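Local coordinates for variable region-containing chitin-binding protein 3 (Branchiostoma floridae, PDB 1XT5) that probably binds chitin, and perhaps cleaves it, as a whole protein of lancelet innate immunity, of which this chain is the first immunoglobulin V-type domain, at residues E15-G20 against K130-T135; G20-P25 against T97-Q102. All blocks are in the same frame, centred on the assembly; numbering follows the deposited sequence. Where two conformers were deposited one is given.

Running from the N terminus, the chain first lays down strand 13-17, turns through Gly19 and Gly20, and enters strand 22-31 in the other sheet of the V-type sandwich. Interaction 2 then closes a loop of some seventy residues, when the chain leaving strand 94-96 comes back beside residues 20-22. Interaction 1 closes a wider loop, between strand 13-17 and the end of strand 122-132, and interaction 2 nests inside it. The two share Gly20, their centres are about 8 Å apart, and Gly19 N lies 2.7 Å from Val99 O, a probable hydrogen bond. Together they tie an edge strand, an intersheet turn and the 97-102 loop at one end of the domain.

Interaction 1: E15-G20 against K130-T135; sequences EVHAGG and KVTGHT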
loop_
_atom_site.group_PDB
_atom_site.type_symbol
_atom_site.label_atom_id
_atom_site.label_comp_id
_atom_site.label_asym_id
_atom_site.label_seq_id
_atom_site.Cartn_x
_atom_site.Cartn_y
_atom_site.Cartn_z
ATOM N N GLU A 15 -7.688 11.062 9.045
ATOM C CA GLU A 15 -8.424 12.247 8.559
ATOM C C GLU A 15 -7.404 13.321 8.187
ATOM O O GLU A 15 -6.402 13.503 8.903
ATOM C CB GLU A 15 -9.407 12.724 9.590
ATOM C CG GLU A 15 -10.202 13.925 9.144
ATOM C CD GLU A 15 -11.432 14.274 9.970
ATOM O OE1 GLU A 15 -12.002 15.342 9.664
ATOM O OE2 GLU A 15 -11.771 13.515 10.888
ATOM N N VAL A 16 -7.703 14.072 7.133
ATOM C CA VAL A 16 -6.923 15.229 6.749
ATOM C C VAL A 16 -7.813 16.237 6.049
ATOM O O VAL A 16 -8.849 15.891 5.486
ATOM C CB VAL A 16 -5.816 14.787 5.767
ATOM C CG1 VAL A 16 -6.346 14.402 4.410
ATOM C CG2 VAL A 16 -4.757 15.872 5.671
ATOM N N HIS A 17 -7.388 17.502 6.060
ATOM C CA HIS A 17 -8.061 18.514 5.241
ATOM C C HIS A 17 -7.673 18.350 3.775
ATOM O O HIS A 17 -6.528 17.993 3.473
ATOM C CB HIS A 17 -7.590 19.869 5.815
ATOM C CG HIS A 17 -7.842 20.208 7.243
ATOM N ND1 HIS A 17 -6.965 20.467 8.267
ATOM C CD2 HIS A 17 -9.049 20.358 7.827
ATOM C CE1 HIS A 17 -7.642 20.747 9.394
ATOM N NE2 HIS A 17 -8.954 20.685 9.151
ATOM N N ALA A 18 -8.568 18.717 2.867
ATOM C CA ALA A 18 -8.234 18.734 1.439
ATOM C C ALA A 18 -7.126 19.755 1.285
ATOM O O ALA A 18 -7.121 20.849 1.899
ATOM C CB ALA A 18 -9.445 18.989 0.566
ATOM N N GLY A 19 -6.189 19.424 0.417
ATOM C CA GLY A 19 -5.010 20.164 0.121
ATOM C C GLY A 19 -3.864 19.742 1.004
ATOM O O GLY A 19 -2.710 20.071 0.699
ATOM N N GLY A 20 -4.140 18.999 2.061
ATOM C CA GLY A 20 -3.115 18.583 2.984
ATOM C C GLY A 20 -2.428 17.294 2.545
ATOM O O GLY A 20 -2.704 16.760 1.480
ATOM N N LYS A 130 -10.710 9.968 5.615
ATOM C CA LYS A 130 -11.728 11.003 5.763
ATOM C C LYS A 130 -11.136 12.325 5.376
ATOM O O LYS A 130 -10.036 12.708 5.837
ATOM C CB LYS A 130 -12.255 11.080 7.195
ATOM C CG LYS A 130 -13.016 9.895 7.673
ATOM C CD LYS A 130 -13.328 10.033 9.169
ATOM C CE LYS A 130 -14.342 9.116 9.697
ATOM N NZ LYS A 130 -14.571 9.219 11.171
ATOM N N VAL A 131 -11.800 13.039 4.473
ATOM C CA VAL A 131 -11.388 14.365 4.053
ATOM C C VAL A 131 -12.298 15.351 4.756
ATOM O O VAL A 131 -13.481 15.384 4.487
ATOM C CB VAL A 131 -11.367 14.520 2.527
ATOM C CG1 VAL A 131 -10.921 15.918 2.131
ATOM C CG2 VAL A 131 -10.506 13.442 1.886
ATOM N N THR A 132 -11.744 16.147 5.667
ATOM C CA THR A 132 -12.530 17.066 6.475
ATOM C C THR A 132 -13.345 17.985 5.615
ATOM O O THR A 132 -12.793 18.595 4.699
ATOM C CB THR A 132 -11.590 17.896 7.369
ATOM O OG1 THR A 132 -10.724 16.949 8.056
ATOM C CG2 THR A 132 -12.309 18.763 8.378
ATOM N N GLY A 133 -14.631 18.087 5.918
ATOM C CA GLY A 133 -15.500 18.943 5.177
ATOM C C GLY A 133 -15.986 18.391 3.883
ATOM O O GLY A 133 -16.715 19.100 3.170
ATOM N N HIS A 134 -15.625 17.146 3.571
ATOM C CA HIS A 134 -16.065 16.502 2.321
ATOM C C HIS A 134 -16.635 15.130 2.605
ATOM O O HIS A 134 -17.698 14.813 2.110
ATOM C CB HIS A 134 -14.910 16.467 1.303
ATOM C CG HIS A 134 -14.581 17.824 0.855
ATOM N ND1 HIS A 134 -13.594 18.642 1.233
ATOM C CD2 HIS A 134 -15.430 18.506 0.009
ATOM C CE1 HIS A 134 -13.786 19.837 0.624
ATOM N NE2 HIS A 134 -14.907 19.756 -0.132
ATOM N N THR A 135 -15.943 14.290 3.365
ATOM C CA THR A 135 -16.454 12.979 3.702
ATOM C C THR A 135 -17.637 13.141 4.650
ATOM O O THR A 135 -18.660 12.449 4.538
ATOM C CB THR A 135 -15.325 12.118 4.336
ATOM O OG1 THR A 135 -14.218 12.042 3.405
ATOM C CG2 THR A 135 -15.886 10.777 4.736
ATOM O OXT THR A 135 -17.613 14.018 5.554
HETATM O O HOH W 1 -10.956 20.117 3.575
#
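The carboxylate of Glu15 reaches over Thr132, the two side chains crossing at about a right angle. Thr132 OG1 donates to the anti lone pair of Glu15 OE1, the one turned away from OE2, at 2.6 Å. With CG anti to the backbone N (chi1 -179°) and the chain extended beyond it, Glu15 slants across Lys130 to get there, CG to CB 4.0 Å. The ammonium of Lys130 runs on to a salt bridge with Glu13, two residues before Glu15; Glu15 OE2, 5.1 Å from Lys130 NZ, is not in contact with it. On the same face, in one of its two modelled conformers, His17 lies alongside Thr132, pointing the same way, and its CD2 comes within 3.6 Å of Thr132 CB.

The backbones pair in parallel. Val16 N donates to Lys130 O at 3.0 Å, while Thr132 N reaches Val16 O at 2.9 Å. Past this pairing the chains separate, and a water takes over, accepting from Ala18 N and donating to Thr132 O. Next to it, Ala18 CB rests 3.7 Å from Val131 CG1. Val131 O takes bonds from both His134 N and Thr135 N, which folds the C-terminal residues back so that Thr135 OG1 can accept from Val131 N.

This parallel pair is characteristic of V-type immunoglobulin domains, where the A' strand lies beside the final G strand. Here strand 13-17 forms the outermost member of the mixed sheet beside strand 122-132, with Val16 and Val131 turned together onto Val99 of the loop before strand 105-112.

Interaction 2: G20-P25 against T97-Q102; sequences GTVELP and THVHPQ
Gly20 meets the 97-102 loop through its carbonyl oxygen. Val99 N donates to Gly20 O at 3.0 Å, in the carbonyl plane and nearly straight (N-H...O 167°). His98 N is almost as near that oxygen but badly angled for a bond; its hydrogen goes instead to a water, 2.8 Å from His98 N. The CG2 methyl of Val99 also presses on the acceptor, 3.2 Å from Gly20 O; the same oxygen thus carries both the hydrogen bond from Val99 N and the methyl contact.

Thr21 follows, lying alongside Thr97 with both side chains pointing the same way. Its OG1 sits 3.7 Å from Thr97 CG2, and the two methyls of the pair are only slightly farther apart. The chi1 of -62° sets OG1 beside the backbone N and on the side of the loop, where Thr21 OG1 lies 2.8 Å from the same water oxygen that accepts from His98 N. That one water therefore spans the two chains next to the direct backbone bond.

These residues come just before the regular part of strand 22-31, which pairs antiparallel with strand 94-96 in the immunoglobulin sandwich; Val22 bonds with Leu96 and Leu24 with Leu94. The contact thus continues the line of that pairing into the loop that leads to strand 105-112, which carries Cys109 of the disulfide with Cys26.

At Val22 the contact turns inward and becomes apolar. CG1 stands between the backbone N and the carbonyl carbon (chi1 66°), and from there it meets Val99 CG2 at 3.9 Å, the side chains slanting past each other. Both valines are buried, and Val22 also packs on Val16 and Leu129, residues of the opposing sheet.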
loop_
_atom_site.group_PDB
_atom_site.type_symbol
_atom_site.label_atom_id
_atom_site.label_comp_id
_atom_site.label_asym_id
_atom_site.label_seq_id
_atom_site.Cartn_x
_atom_site.Cartn_y
_atom_site.Cartn_z
ATOM N N GLY A 20 -4.140 18.999 2.061
ATOM C CA GLY A 20 -3.115 18.583 2.984
ATOM C C GLY A 20 -2.428 17.294 2.545
ATOM O O GLY A 20 -2.704 16.760 1.480
ATOM N N THR A 21 -1.484 16.850 3.344
ATOM C CA THR A 21 -0.719 15.644 3.196
ATOM C C THR A 21 -1.091 14.675 4.309
ATOM O O THR A 21 -1.217 15.071 5.480
ATOM C CB THR A 21 0.773 15.935 3.185
ATOM O OG1 THR A 21 1.073 16.772 2.048
ATOM C CG2 THR A 21 1.617 14.668 3.096
ATOM N N VAL A 22 -1.294 13.408 3.973
ATOM C CA VAL A 22 -1.684 12.404 4.914
ATOM C C VAL A 22 -0.857 11.144 4.709
ATOM O O VAL A 22 -0.425 10.841 3.607
ATOM C CB VAL A 22 -3.203 12.095 4.821
ATOM C CG1 VAL A 22 -3.533 11.454 3.475
ATOM C CG2 VAL A 22 -3.779 11.349 5.980
ATOM N N GLU A 23 -0.683 10.369 5.797
ATOM C CA GLU A 23 -0.068 9.073 5.714
ATOM C C GLU A 23 -1.028 7.962 6.206
ATOM O O GLU A 23 -1.726 8.162 7.218
ATOM C CB GLU A 23 1.242 9.053 6.461
ATOM C CG GLU A 23 2.274 10.027 5.843
ATOM C CD GLU A 23 3.707 9.922 6.209
ATOM O OE1 GLU A 23 4.011 8.999 6.991
ATOM O OE2 GLU A 23 4.455 10.753 5.679
ATOM N N LEU A 24 -1.012 6.861 5.498
ATOM C CA LEU A 24 -1.867 5.720 5.787
ATOM C C LEU A 24 -0.924 4.573 6.189
ATOM O O LEU A 24 -0.280 3.995 5.321
ATOM C CB LEU A 24 -2.713 5.280 4.619
ATOM C CG LEU A 24 -3.718 6.347 4.170
ATOM C CD1 LEU A 24 -3.263 7.602 3.532
ATOM C CD2 LEU A 24 -4.662 5.747 3.097
ATOM N N PRO A 25 -0.751 4.293 7.489
ATOM C CA PRO A 25 0.238 3.301 7.894
ATOM C C PRO A 25 -0.062 1.893 7.422
ATOM O O PRO A 25 -1.197 1.439 7.374
ATOM C CB PRO A 25 0.226 3.418 9.433
ATOM C CG PRO A 25 -0.231 4.807 9.692
ATOM C CD PRO A 25 -1.300 5.013 8.662
ATOM N N THR A 97 -0.129 13.410 -1.048
ATOM C CA THR A 97 -0.059 14.889 -0.935
ATOM C C THR A 97 -1.231 15.511 -1.699
ATOM O O THR A 97 -1.900 14.864 -2.512
ATOM C CB THR A 97 1.244 15.438 -1.506
ATOM O OG1 THR A 97 1.303 15.104 -2.884
ATOM C CG2 THR A 97 2.414 14.814 -0.839
ATOM N N HIS A 98 -1.425 16.812 -1.429
ATOM C CA HIS A 98 -2.429 17.614 -2.157
ATOM C C HIS A 98 -3.783 16.886 -2.194
ATOM O O HIS A 98 -4.375 16.701 -3.259
ATOM C CB HIS A 98 -1.990 17.945 -3.566
ATOM C CG HIS A 98 -0.754 18.704 -3.588
ATOM N ND1 HIS A 98 -0.706 20.054 -3.373
ATOM C CD2 HIS A 98 0.506 18.272 -3.855
ATOM C CE1 HIS A 98 0.564 20.412 -3.460
ATOM N NE2 HIS A 98 1.340 19.390 -3.770
ATOM N N VAL A 99 -4.248 16.443 -1.015
ATOM C CA VAL A 99 -5.429 15.611 -0.969
ATOM C C VAL A 99 -6.639 16.308 -1.556
ATOM O O VAL A 99 -6.976 17.441 -1.221
ATOM C CB VAL A 99 -5.675 15.130 0.484
ATOM C CG1 VAL A 99 -7.018 14.511 0.625
ATOM C CG2 VAL A 99 -4.578 14.175 0.917
ATOM N N HIS A 100 -7.309 15.616 -2.473
ATOM C CA HIS A 100 -8.499 16.170 -3.139
ATOM C C HIS A 100 -9.766 15.772 -2.405
ATOM O O HIS A 100 -9.795 14.780 -1.708
ATOM C CB HIS A 100 -8.599 15.624 -4.561
ATOM C CG HIS A 100 -7.561 16.122 -5.509
ATOM N ND1 HIS A 100 -6.215 16.215 -5.200
ATOM C CD2 HIS A 100 -7.683 16.577 -6.776
ATOM C CE1 HIS A 100 -5.590 16.710 -6.281
ATOM N NE2 HIS A 100 -6.463 16.935 -7.280
ATOM N N PRO A 101 -10.802 16.546 -2.567
ATOM C CA PRO A 101 -12.100 16.150 -1.927
ATOM C C PRO A 101 -12.480 14.689 -2.166
ATOM O O PRO A 101 -12.841 13.896 -1.248
ATOM C CB PRO A 101 -13.083 17.133 -2.518
ATOM C CG PRO A 101 -12.295 18.351 -2.850
ATOM C CD PRO A 101 -10.931 17.810 -3.289
ATOM N N GLN A 102 -12.321 14.229 -3.407
ATOM C CA GLN A 102 -12.742 12.863 -3.724
ATOM C C GLN A 102 -11.676 11.839 -3.410
ATOM O O GLN A 102 -11.942 10.661 -3.726
ATOM C CB GLN A 102 -13.087 12.792 -5.198
ATOM C CG GLN A 102 -14.280 13.684 -5.500
ATOM C CD GLN A 102 -15.385 13.772 -4.475
ATOM O OE1 GLN A 102 -15.685 14.758 -3.774
ATOM N NE2 GLN A 102 -16.079 12.655 -4.351
HETATM O O HOH W 2 -0.253 18.593 0.462
#